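Local coordinates for protein polyketide biosynthesis 3-hydroxy-3-methylglutaryl-ACP synthase PksG (Bacillus subtilis, PDB 4YXT) that catalyses the aldol condensation of an acetyl group carried by an acyl carrier protein with a beta-ketothioester intermediate in the synthesis of the antibiotic bacillaene, at residues M218-C223 with A248-F253; G313-P318 with Q342-Q347; S92-E97 with R414-I419; I74-T79 with V125-S130. The protein carries 1 engineered substitution. All coordinates share one frame; numbering follows the deposited sequence.

Contact 1: residues M218-C223 with A248-F253; sequences MSYLDC and AYHTPF
The phenol of Tyr-220 gives its proton to the backbone carbonyl of His-250, with only 2.6 Å between OH and O. The oxygen is approached in the plane of its carbonyl, at a C=O...donor angle of 150°, so the bond is both short and well directed. Tyrosine suits this place because its rigid ring can span the gap from helix 213-234 and still end in a donor. CG stands anti to the backbone N of Tyr-220 (chi1 -176°), which throws the ring out from the helix toward the turn after strand 246-249. OH of Tyr-220 also sits 3.6 Å from CB of Tyr-249, whose own side chain runs about perpendicular to that of Tyr-220 and ends in a hydrogen bond to Tyr-240. Beside the hydroxyl, CE2 of Tyr-220 meets the edge of the His-250 imidazole at CD2, 4.0 Å away, and CD of Pro-252 lies obliquely at 4.5 Å. Within the turn, Thr-251 OG1 donates to O of Tyr-249 over 2.7 Å from above the carbonyl plane, and the ring of Pro-252 limits its own phi and the conformation of Thr-251 before it. Phe-324 packs edge-to-face with Tyr-220 and also shares a backbone hydrogen bond with His-250. Tyr-220 thus holds the carbonyl of His-250 and packs against its CD2 edge, and so probably helps position the imidazole from the second shell. By similarity His-250 is a proton donor/acceptor, and its side chain comes within about 4 Å of Cys-114, the probable acyl-thioester residue: the Cys-His pair of a thiolase-fold HMG synthase site.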
# COMPACT_ATOMS: atom_id res chain seq x y z
N MET A 218 -23.18 7.96 7.31
CA MET A 218 -23.99 7.63 6.14
C MET A 218 -23.20 6.75 5.20
O MET A 218 -23.77 5.79 4.67
CB MET A 218 -24.38 8.86 5.30
CG MET A 218 -25.67 9.58 5.57
SD MET A 218 -25.69 11.02 4.43
CE MET A 218 -25.36 12.42 5.50
N SER A 219 -21.94 7.10 4.91
CA SER A 219 -21.17 6.28 3.96
C SER A 219 -20.87 4.86 4.50
O SER A 219 -21.10 3.84 3.82
CB SER A 219 -19.93 7.00 3.47
OG SER A 219 -19.14 7.44 4.54
N TYR A 220 -20.46 4.76 5.75
CA TYR A 220 -20.39 3.45 6.40
C TYR A 220 -21.64 2.63 6.22
O TYR A 220 -21.56 1.47 5.87
CB TYR A 220 -20.11 3.63 7.89
CG TYR A 220 -19.91 2.38 8.71
CD1 TYR A 220 -20.97 1.52 9.02
CD2 TYR A 220 -18.64 2.06 9.20
CE1 TYR A 220 -20.78 0.39 9.84
CE2 TYR A 220 -18.43 0.94 10.00
CZ TYR A 220 -19.49 0.10 10.31
OH TYR A 220 -19.27 -1.00 11.08
N LEU A 221 -22.80 3.22 6.48
CA LEU A 221 -24.06 2.46 6.39
C LEU A 221 -24.44 2.15 4.95
O LEU A 221 -24.83 1.01 4.61
CB LEU A 221 -25.21 3.21 7.06
CG LEU A 221 -25.12 3.34 8.56
CD1 LEU A 221 -26.12 4.40 9.06
CD2 LEU A 221 -25.31 1.99 9.25
N ASP A 222 -24.30 3.13 4.07
CA ASP A 222 -24.47 2.81 2.65
C ASP A 222 -23.56 1.65 2.16
O ASP A 222 -24.05 0.74 1.44
CB ASP A 222 -24.31 4.06 1.81
CG ASP A 222 -25.40 5.12 2.10
OD1 ASP A 222 -26.47 4.77 2.68
OD2 ASP A 222 -25.17 6.31 1.75
N CYS A 223 -22.28 1.64 2.58
CA CYS A 223 -21.38 0.57 2.18
C CYS A 223 -21.72 -0.75 2.85
O CYS A 223 -21.60 -1.81 2.23
CB CYS A 223 -19.90 0.88 2.40
SG CYS A 223 -19.13 2.29 1.51
N ALA A 248 -18.75 -9.69 12.19
CA ALA A 248 -17.75 -8.81 12.73
C ALA A 248 -17.75 -7.61 11.88
O ALA A 248 -17.90 -7.70 10.66
CB ALA A 248 -16.38 -9.48 12.71
N TYR A 249 -17.59 -6.45 12.48
CA TYR A 249 -17.62 -5.26 11.68
C TYR A 249 -16.42 -4.36 12.04
O TYR A 249 -15.87 -4.45 13.17
CB TYR A 249 -18.85 -4.42 11.97
CG TYR A 249 -20.16 -5.03 11.81
CD1 TYR A 249 -20.99 -4.68 10.72
CD2 TYR A 249 -20.64 -5.92 12.75
CE1 TYR A 249 -22.27 -5.20 10.60
CE2 TYR A 249 -21.91 -6.47 12.64
CZ TYR A 249 -22.73 -6.10 11.57
OH TYR A 249 -23.99 -6.65 11.50
N HIS A 250 -16.08 -3.45 11.11
CA HIS A 250 -15.21 -2.35 11.43
C HIS A 250 -15.85 -1.57 12.57
O HIS A 250 -16.99 -1.08 12.41
CB HIS A 250 -15.02 -1.41 10.27
CG HIS A 250 -14.24 -0.20 10.65
ND1 HIS A 250 -12.98 -0.30 11.16
CD2 HIS A 250 -14.53 1.12 10.62
CE1 HIS A 250 -12.54 0.90 11.49
NE2 HIS A 250 -13.46 1.78 11.15
N THR A 251 -15.13 -1.48 13.69
CA THR A 251 -15.65 -0.97 14.95
C THR A 251 -14.91 0.32 15.37
O THR A 251 -13.90 0.27 16.10
CB THR A 251 -15.55 -2.05 16.06
OG1 THR A 251 -16.08 -3.29 15.58
CG2 THR A 251 -16.32 -1.65 17.30
N PRO A 252 -15.40 1.49 14.93
CA PRO A 252 -14.80 2.72 15.43
C PRO A 252 -15.30 3.04 16.83
O PRO A 252 -14.59 3.68 17.61
CB PRO A 252 -15.26 3.77 14.42
CG PRO A 252 -16.49 3.24 13.79
CD PRO A 252 -16.44 1.74 13.92
N PHE A 253 -16.52 2.63 17.14
CA PHE A 253 -17.00 2.52 18.53
C PHE A 253 -18.17 1.55 18.53
O PHE A 253 -18.78 1.34 17.52
CB PHE A 253 -17.35 3.86 19.17
CG PHE A 253 -18.24 4.74 18.35
CD1 PHE A 253 -17.72 5.47 17.28
CD2 PHE A 253 -19.58 4.85 18.64
CE1 PHE A 253 -18.53 6.30 16.52
CE2 PHE A 253 -20.41 5.67 17.87
CZ PHE A 253 -19.88 6.41 16.83

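Contact 2: residues G313-P318 with Q342-Q347; sequences GRFDTP and QGQERQ
The loop 313-318, which leaves helix 301-312, passes beside helix 341-349 at a CA-to-CA distance of 7.0 Å between Phe-315 and Gln-344. Gln-344 bridges the gap with an extended chain, CG anti to the backbone N (chi1 177°) and the next bond extended too, so that its amide reaches the loop. There NE2 donates to the carbonyl O of Gly-313 over 3.0 Å. The acceptor lies nearly in the amide plane of Gln-344, but the donor stands above the plane of the Gly-313 carbonyl, and the N-H...O angle of 139° is well short of straight. The amide is turned almost perpendicular to the Phe-315 ring, at 83°. NE2 approaches that ring at its edge, 3.6 Å from CD2, while OE1 rests 3.6 Å from CB of Phe-315. Gly-313 is the first residue to leave the helix, and its lack of a side chain lets CE2 of Phe-315 come within 4.1 Å of its CA. Phenylalanine suits its buried place, meeting Tyr-246 and Thr-339 beyond this contact. NE2 also donates to O of Ile-310, in the last turn of helix 301-312. A glutamine can serve two backbone carbonyls from one nitrogen without bringing a charge; this double use sets which way round the amide lies and ties helix 341-349 to the end of its neighbour in the C-terminal half of the enzyme.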
# COMPACT_ATOMS: atom_id res chain seq x y z
N GLY A 313 -16.60 -16.10 21.43
CA GLY A 313 -17.79 -16.74 20.89
C GLY A 313 -17.77 -18.23 21.12
O GLY A 313 -16.87 -18.73 21.72
N ARG A 314 -18.80 -18.92 20.65
CA ARG A 314 -18.96 -20.37 20.87
C ARG A 314 -18.60 -21.15 19.61
O ARG A 314 -19.26 -21.00 18.59
CB ARG A 314 -20.41 -20.69 21.28
CG ARG A 314 -20.64 -22.17 21.59
CD ARG A 314 -22.06 -22.50 22.01
NE ARG A 314 -22.57 -21.63 23.07
CZ ARG A 314 -23.82 -21.69 23.54
NH1 ARG A 314 -24.68 -22.60 23.08
NH2 ARG A 314 -24.20 -20.87 24.51
N PHE A 315 -17.57 -21.99 19.69
CA PHE A 315 -17.11 -22.77 18.53
C PHE A 315 -17.00 -24.25 18.81
O PHE A 315 -15.92 -24.84 18.67
CB PHE A 315 -15.80 -22.20 17.99
CG PHE A 315 -15.97 -20.86 17.36
CD1 PHE A 315 -16.28 -20.74 16.01
CD2 PHE A 315 -15.93 -19.72 18.12
CE1 PHE A 315 -16.51 -19.49 15.42
CE2 PHE A 315 -16.13 -18.47 17.55
CZ PHE A 315 -16.40 -18.35 16.20
N ASP A 316 -18.12 -24.85 19.21
CA ASP A 316 -18.20 -26.30 19.40
C ASP A 316 -18.06 -27.00 18.07
O ASP A 316 -17.43 -28.05 17.99
CB ASP A 316 -19.51 -26.76 20.08
CG ASP A 316 -19.51 -26.54 21.58
OD1 ASP A 316 -18.78 -25.64 22.07
OD2 ASP A 316 -20.24 -27.26 22.29
N THR A 317 -18.69 -26.44 17.04
CA THR A 317 -18.58 -26.96 15.69
C THR A 317 -18.13 -25.77 14.83
O THR A 317 -18.09 -24.65 15.33
CB THR A 317 -19.91 -27.61 15.17
OG1 THR A 317 -20.90 -26.60 14.90
CG2 THR A 317 -20.49 -28.60 16.18
N PRO A 318 -17.73 -26.02 13.58
CA PRO A 318 -17.32 -24.94 12.68
C PRO A 318 -18.41 -23.90 12.46
O PRO A 318 -19.56 -24.25 12.31
CB PRO A 318 -17.04 -25.67 11.36
CG PRO A 318 -16.56 -27.02 11.82
CD PRO A 318 -17.34 -27.35 13.07
N GLN A 342 -10.63 -26.15 16.61
CA GLN A 342 -9.17 -26.17 16.70
C GLN A 342 -8.58 -24.75 16.59
O GLN A 342 -7.65 -24.42 17.29
CB GLN A 342 -8.58 -27.04 15.62
CG GLN A 342 -8.86 -28.52 15.78
CD GLN A 342 -10.25 -28.92 15.32
OE1 GLN A 342 -10.98 -28.13 14.70
NE2 GLN A 342 -10.63 -30.17 15.62
N GLY A 343 -9.11 -23.91 15.70
CA GLY A 343 -8.57 -22.54 15.56
C GLY A 343 -8.81 -21.73 16.80
O GLY A 343 -7.91 -21.02 17.30
N GLN A 344 -10.02 -21.86 17.34
CA GLN A 344 -10.33 -21.22 18.61
C GLN A 344 -9.32 -21.67 19.66
O GLN A 344 -8.81 -20.82 20.39
CB GLN A 344 -11.79 -21.44 19.08
CG GLN A 344 -12.05 -20.81 20.45
CD GLN A 344 -13.48 -20.99 20.93
OE1 GLN A 344 -13.95 -22.11 21.06
NE2 GLN A 344 -14.18 -19.88 21.21
N GLU A 345 -9.00 -22.97 19.75
CA GLU A 345 -7.96 -23.40 20.75
C GLU A 345 -6.60 -22.73 20.52
O GLU A 345 -5.92 -22.29 21.45
CB GLU A 345 -7.74 -24.93 20.75
CG GLU A 345 -8.99 -25.78 20.65
CD GLU A 345 -8.72 -27.25 20.98
OE1 GLU A 345 -8.23 -27.52 22.10
OE2 GLU A 345 -8.99 -28.12 20.10
N ARG A 346 -6.20 -22.58 19.26
CA ARG A 346 -4.90 -21.99 18.99
C ARG A 346 -4.93 -20.52 19.41
O ARG A 346 -4.02 -20.03 20.01
CB ARG A 346 -4.52 -22.17 17.52
CG ARG A 346 -3.25 -21.41 17.14
CD ARG A 346 -2.53 -22.06 16.00
NE ARG A 346 -1.26 -21.44 15.64
CZ ARG A 346 -0.60 -21.67 14.50
NH1 ARG A 346 -1.10 -22.52 13.62
NH2 ARG A 346 0.57 -21.06 14.25
N GLN A 347 -6.01 -19.81 19.12
CA GLN A 347 -6.04 -18.39 19.53
C GLN A 347 -5.96 -18.22 21.01
O GLN A 347 -5.39 -17.22 21.49
CB GLN A 347 -7.31 -17.72 19.03
CG GLN A 347 -7.26 -17.47 17.53
CD GLN A 347 -6.13 -16.58 17.13
OE1 GLN A 347 -5.22 -16.99 16.43
NE2 GLN A 347 -6.16 -15.35 17.60

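Contact 3: residues S92-E97 with R414-I419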
# COMPACT_ATOMS: atom_id res chain seq x y z
N SER A 92 7.19 -1.86 6.99
CA SER A 92 7.54 -3.27 6.84
C SER A 92 9.06 -3.56 6.82
O SER A 92 9.48 -4.69 7.09
CB SER A 92 6.92 -3.87 5.56
OG SER A 92 5.49 -3.90 5.65
N THR A 93 9.88 -2.57 6.48
CA THR A 93 11.33 -2.71 6.52
C THR A 93 11.85 -2.95 7.98
O THR A 93 12.58 -3.92 8.25
CB THR A 93 12.00 -1.49 5.87
OG1 THR A 93 11.73 -0.30 6.63
CG2 THR A 93 11.55 -1.28 4.38
N TYR A 94 11.45 -2.08 8.90
CA TYR A 94 11.76 -2.23 10.33
C TYR A 94 11.12 -3.47 10.96
O TYR A 94 11.78 -4.18 11.71
CB TYR A 94 11.27 -1.00 11.09
CG TYR A 94 12.08 0.25 10.83
CD1 TYR A 94 13.43 0.28 11.16
CD2 TYR A 94 11.53 1.37 10.26
CE1 TYR A 94 14.19 1.38 10.95
CE2 TYR A 94 12.28 2.51 10.05
CZ TYR A 94 13.62 2.51 10.41
OH TYR A 94 14.44 3.62 10.25
N ILE A 95 9.84 -3.73 10.66
CA ILE A 95 9.18 -4.91 11.21
C ILE A 95 9.93 -6.17 10.81
O ILE A 95 10.17 -7.04 11.61
CB ILE A 95 7.74 -5.10 10.74
CG1 ILE A 95 6.84 -3.91 11.05
CG2 ILE A 95 7.14 -6.33 11.35
CD1 ILE A 95 7.10 -3.34 12.37
N HIS A 96 10.28 -6.27 9.54
CA HIS A 96 11.03 -7.40 9.03
C HIS A 96 12.38 -7.64 9.77
O HIS A 96 12.72 -8.76 10.14
CB HIS A 96 11.27 -7.16 7.54
CG HIS A 96 12.16 -8.15 6.91
ND1 HIS A 96 11.68 -9.27 6.26
CD2 HIS A 96 13.51 -8.20 6.79
CE1 HIS A 96 12.69 -9.97 5.79
NE2 HIS A 96 13.80 -9.33 6.08
N GLU A 97 13.14 -6.58 9.98
CA GLU A 97 14.43 -6.66 10.66
C GLU A 97 14.27 -7.19 12.09
O GLU A 97 14.96 -8.10 12.52
CB GLU A 97 15.07 -5.25 10.66
CG GLU A 97 16.37 -5.08 11.46
CD GLU A 97 17.58 -5.77 10.82
OE1 GLU A 97 17.40 -6.61 9.92
OE2 GLU A 97 18.74 -5.46 11.22
N ARG A 414 15.52 5.08 12.67
CA ARG A 414 14.95 4.65 13.94
C ARG A 414 15.60 3.42 14.53
O ARG A 414 15.70 2.38 13.88
CB ARG A 414 13.45 4.37 13.81
CG ARG A 414 12.71 5.51 13.23
CD ARG A 414 11.24 5.39 13.42
NE ARG A 414 10.62 6.65 13.08
CZ ARG A 414 9.52 7.10 13.64
NH1 ARG A 414 8.92 6.41 14.60
NH2 ARG A 414 9.02 8.27 13.27
N LYS A 415 15.97 3.50 15.81
CA LYS A 415 16.58 2.35 16.43
C LYS A 415 15.78 1.89 17.61
O LYS A 415 15.37 2.69 18.44
CB LYS A 415 18.03 2.68 16.77
CG LYS A 415 18.82 3.05 15.49
CD LYS A 415 20.11 3.77 15.82
CE LYS A 415 20.98 2.94 16.77
NZ LYS A 415 21.61 3.88 17.73
N TYR A 416 15.51 0.58 17.64
CA TYR A 416 14.65 -0.01 18.63
C TYR A 416 15.45 -0.91 19.57
O TYR A 416 16.58 -1.22 19.32
CB TYR A 416 13.48 -0.77 17.97
CG TYR A 416 12.68 0.11 17.03
CD1 TYR A 416 11.51 0.69 17.44
CD2 TYR A 416 13.12 0.36 15.72
CE1 TYR A 416 10.78 1.52 16.58
CE2 TYR A 416 12.40 1.17 14.86
CZ TYR A 416 11.24 1.75 15.29
OH TYR A 416 10.55 2.55 14.44
N ARG A 417 14.85 -1.29 20.67
CA ARG A 417 15.51 -2.08 21.70
C ARG A 417 14.49 -2.99 22.37
O ARG A 417 13.33 -2.59 22.57
CB ARG A 417 16.09 -1.12 22.73
CG ARG A 417 16.91 -1.76 23.84
CD ARG A 417 17.12 -0.73 24.95
NE ARG A 417 17.95 -1.25 26.03
CZ ARG A 417 18.56 -0.50 26.95
NH1 ARG A 417 18.45 0.82 26.91
NH2 ARG A 417 19.31 -1.07 27.89
N TRP A 418 14.95 -4.17 22.74
CA TRP A 418 14.16 -5.13 23.49
C TRP A 418 14.22 -4.81 24.99
O TRP A 418 15.26 -4.47 25.51
CB TRP A 418 14.69 -6.52 23.25
CG TRP A 418 14.52 -6.93 21.87
CD1 TRP A 418 15.50 -7.03 20.92
CD2 TRP A 418 13.29 -7.26 21.22
NE1 TRP A 418 14.94 -7.45 19.73
CE2 TRP A 418 13.59 -7.58 19.89
CE3 TRP A 418 11.95 -7.33 21.64
CZ2 TRP A 418 12.60 -7.98 18.97
CZ3 TRP A 418 10.99 -7.68 20.74
CH2 TRP A 418 11.31 -8.01 19.41
N ILE A 419 13.09 -4.90 25.68
CA ILE A 419 13.05 -4.63 27.11
C ILE A 419 12.12 -5.63 27.77
O ILE A 419 11.13 -6.07 27.15
CB ILE A 419 12.61 -3.19 27.39
CG1 ILE A 419 13.68 -2.24 26.87
CG2 ILE A 419 12.33 -2.98 28.88
CD1 ILE A 419 13.41 -0.77 27.05
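Tyr-94 and Tyr-416 form a T-shaped pair in which the edge of Tyr-416 is turned toward a face of Tyr-94, the planes meeting at 64° and the centroids lying 5.6 Å apart. CE2 of Tyr-416 does the touching, standing 3.9 Å from CD1 of Tyr-94, over the rim of the ring rather than its middle. Both rings have CG anti to their own carbonyl carbon (chi1 -72° in Tyr-94), and the two side chains cross at about a right angle, one projecting from helix 91-99 and the other from strand 413-419. Tyr-94 is held by the strand backbone: N of Arg-414 donates to its phenol OH over 3.0 Å, nearly straight at 162°. The carbonyl O of Arg-414 lies 3.4 Å from CE1 of Tyr-94, and CB of Arg-414 is 3.8 Å from OH of Tyr-94, so the arginine's backbone and first methylene embrace one corner of the ring while the extended chain carries the guanidinium away. That charged end forms a salt bridge with Asp-50, which is also hydrogen-bonded to the hydroxyl of Tyr-416. The OH of Tyr-94 has a second polar partner in His-413 ND1, and Lys-89 makes a cation-pi contact with its ring. The contact joins the edge strand of the small three-stranded sheet to the N-terminal part of the thiolase fold. Tyrosine fits both positions because its ring packs in a buried setting while its hydroxyl is served: one phenol accepts an N-H from the strand, and the other shares a carboxylate that probably balances the arginine's charge.

Contact 4: residues I74-T79 with V125-S130; sequences IELLIT and VNFILS
Helix 116-130 packs against strand 74-80, with the CA atoms of Leu-76 and Phe-127 8.4 Å apart. Although Glu-75 and Leu-76 are neighbours, both start out toward the helix, because psi of Glu-75 is only 4° and the usual alternation of an extended strand is broken there. Leu-76 meets Phe-127 by one branch: its CD2 methyl sits 3.9 Å from CB of Phe-127 and 4.1 Å from CD2 of the ring, which it approaches obliquely. The two side chains run past each other in opposite directions. Phe-127 has CG anti to its backbone N (chi1 169°), an orientation that carries the ring off the helix into the layer between helix and sheet. This helix belongs to the beta-alpha-beta crossover that links strand 106-111 to strand 137-145, with strand 74-80 between them, in the N-terminal half of the thiolase fold; branched and aromatic side chains fill the interface between helix and sheet. At the far end of the ring, CZ of Phe-127 has the carboxylate oxygen OE1 of Glu-75 near its plane, 4.2 Å away, where the ring's weakly positive C-H edge faces the acid. A buried acid needs partners, and OE1 has Ser-133 and, across the dimer interface, Arg-234 and Tyr-193 of the second subunit, which would favour the charged form. The side chain of Phe-127 also packs on Asn-126 of the second subunit. Back on the helix, Ser-130 OG donates to O of Phe-127 over 2.7 Å, tilted 24° from the carbonyl plane.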
# COMPACT_ATOMS: atom_id res chain seq x y z
N ILE A 74 7.60 -17.40 5.64
CA ILE A 74 6.95 -16.10 5.49
C ILE A 74 7.64 -15.43 4.30
O ILE A 74 8.81 -15.04 4.42
CB ILE A 74 7.13 -15.04 6.62
CG1 ILE A 74 6.89 -15.54 8.04
CG2 ILE A 74 6.18 -13.86 6.35
CD1 ILE A 74 5.64 -16.30 8.27
N GLU A 75 6.95 -15.28 3.19
CA GLU A 75 7.51 -14.57 2.05
C GLU A 75 6.81 -13.27 1.57
O GLU A 75 7.20 -12.72 0.58
CB GLU A 75 7.53 -15.52 0.92
CG GLU A 75 8.67 -16.47 1.07
CD GLU A 75 8.55 -17.58 0.10
OE1 GLU A 75 8.08 -17.33 -1.04
OE2 GLU A 75 8.89 -18.68 0.52
N LEU A 76 5.78 -12.83 2.29
CA LEU A 76 5.09 -11.58 2.05
C LEU A 76 4.88 -10.92 3.38
O LEU A 76 4.27 -11.50 4.24
CB LEU A 76 3.74 -11.86 1.36
CG LEU A 76 2.79 -10.72 1.02
CD1 LEU A 76 3.43 -9.70 0.09
CD2 LEU A 76 1.57 -11.29 0.32
N LEU A 77 5.44 -9.73 3.58
CA LEU A 77 5.14 -8.97 4.75
C LEU A 77 4.44 -7.67 4.30
O LEU A 77 5.00 -6.91 3.53
CB LEU A 77 6.43 -8.67 5.54
CG LEU A 77 6.21 -7.63 6.66
CD1 LEU A 77 5.21 -8.05 7.70
CD2 LEU A 77 7.49 -7.25 7.35
N ILE A 78 3.23 -7.43 4.78
CA ILE A 78 2.45 -6.26 4.35
C ILE A 78 2.05 -5.54 5.60
O ILE A 78 1.40 -6.14 6.44
CB ILE A 78 1.16 -6.64 3.57
CG1 ILE A 78 1.50 -7.36 2.25
CG2 ILE A 78 0.27 -5.42 3.29
CD1 ILE A 78 0.25 -7.85 1.51
N THR A 79 2.41 -4.27 5.71
CA THR A 79 1.98 -3.47 6.81
C THR A 79 0.88 -2.56 6.32
O THR A 79 0.99 -1.93 5.27
CB THR A 79 3.16 -2.74 7.51
OG1 THR A 79 4.07 -3.72 8.02
CG2 THR A 79 2.69 -2.02 8.77
N VAL A 125 -4.24 -13.46 0.82
CA VAL A 125 -5.02 -14.61 0.41
C VAL A 125 -4.79 -14.99 -1.05
O VAL A 125 -4.61 -16.18 -1.38
CB VAL A 125 -6.53 -14.42 0.69
CG1 VAL A 125 -7.32 -15.58 0.08
CG2 VAL A 125 -6.81 -14.35 2.18
N ASN A 126 -4.81 -14.00 -1.94
CA ASN A 126 -4.51 -14.26 -3.36
C ASN A 126 -3.07 -14.72 -3.62
O ASN A 126 -2.83 -15.45 -4.55
CB ASN A 126 -4.88 -13.09 -4.25
CG ASN A 126 -6.36 -12.73 -4.14
OD1 ASN A 126 -7.18 -13.54 -3.70
ND2 ASN A 126 -6.71 -11.49 -4.51
N PHE A 127 -2.13 -14.29 -2.82
CA PHE A 127 -0.78 -14.83 -2.94
C PHE A 127 -0.88 -16.35 -2.66
O PHE A 127 -0.38 -17.14 -3.45
CB PHE A 127 0.21 -14.07 -2.03
CG PHE A 127 1.58 -14.72 -1.90
CD1 PHE A 127 2.43 -14.88 -2.99
CD2 PHE A 127 2.02 -15.21 -0.68
CE1 PHE A 127 3.70 -15.46 -2.85
CE2 PHE A 127 3.28 -15.81 -0.54
CZ PHE A 127 4.12 -15.92 -1.63
N ILE A 128 -1.58 -16.75 -1.59
CA ILE A 128 -1.61 -18.16 -1.21
C ILE A 128 -2.33 -18.93 -2.29
O ILE A 128 -1.82 -19.92 -2.75
CB ILE A 128 -2.33 -18.42 0.14
CG1 ILE A 128 -1.61 -17.75 1.36
CG2 ILE A 128 -2.61 -19.91 0.32
CD1 ILE A 128 -0.10 -17.80 1.52
N LEU A 129 -3.52 -18.46 -2.70
CA LEU A 129 -4.29 -19.11 -3.73
C LEU A 129 -3.58 -19.16 -5.08
O LEU A 129 -3.82 -20.06 -5.86
CB LEU A 129 -5.64 -18.41 -3.95
CG LEU A 129 -6.59 -18.55 -2.79
CD1 LEU A 129 -7.83 -17.74 -3.10
CD2 LEU A 129 -6.91 -20.02 -2.53
N SER A 130 -2.71 -18.20 -5.37
CA SER A 130 -2.03 -18.18 -6.66
C SER A 130 -1.02 -19.33 -6.84
O SER A 130 -0.64 -19.65 -7.94
CB SER A 130 -1.27 -16.89 -6.86
OG SER A 130 -0.09 -16.94 -6.09

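Along the chain contact 4 opens first, and contact 3 begins before it closes; contacts 1 and 2 follow in series, and contact 3 closes last. Contacts 3 and 4 are neighbours, centres 21 Å apart; strand 74-80 leads to helix 91-99, and Ser-92 OG probably hydrogen-bonds to Thr-79 OG1 over 2.8 Å. Both touch the second subunit. Contact 1 lies about 33 Å, centre to centre, from contact 3, across the chain's centre. The centre of contact 2 lies 26 Å from that of contact 1 and 24 Å from that of contact 4. Only contact 1 holds an active-site residue; contact 2 joins loop and helix, contact 3 joins the small sheet to the N-terminal half, and contact 4, like contact 1, reaches the large sheet.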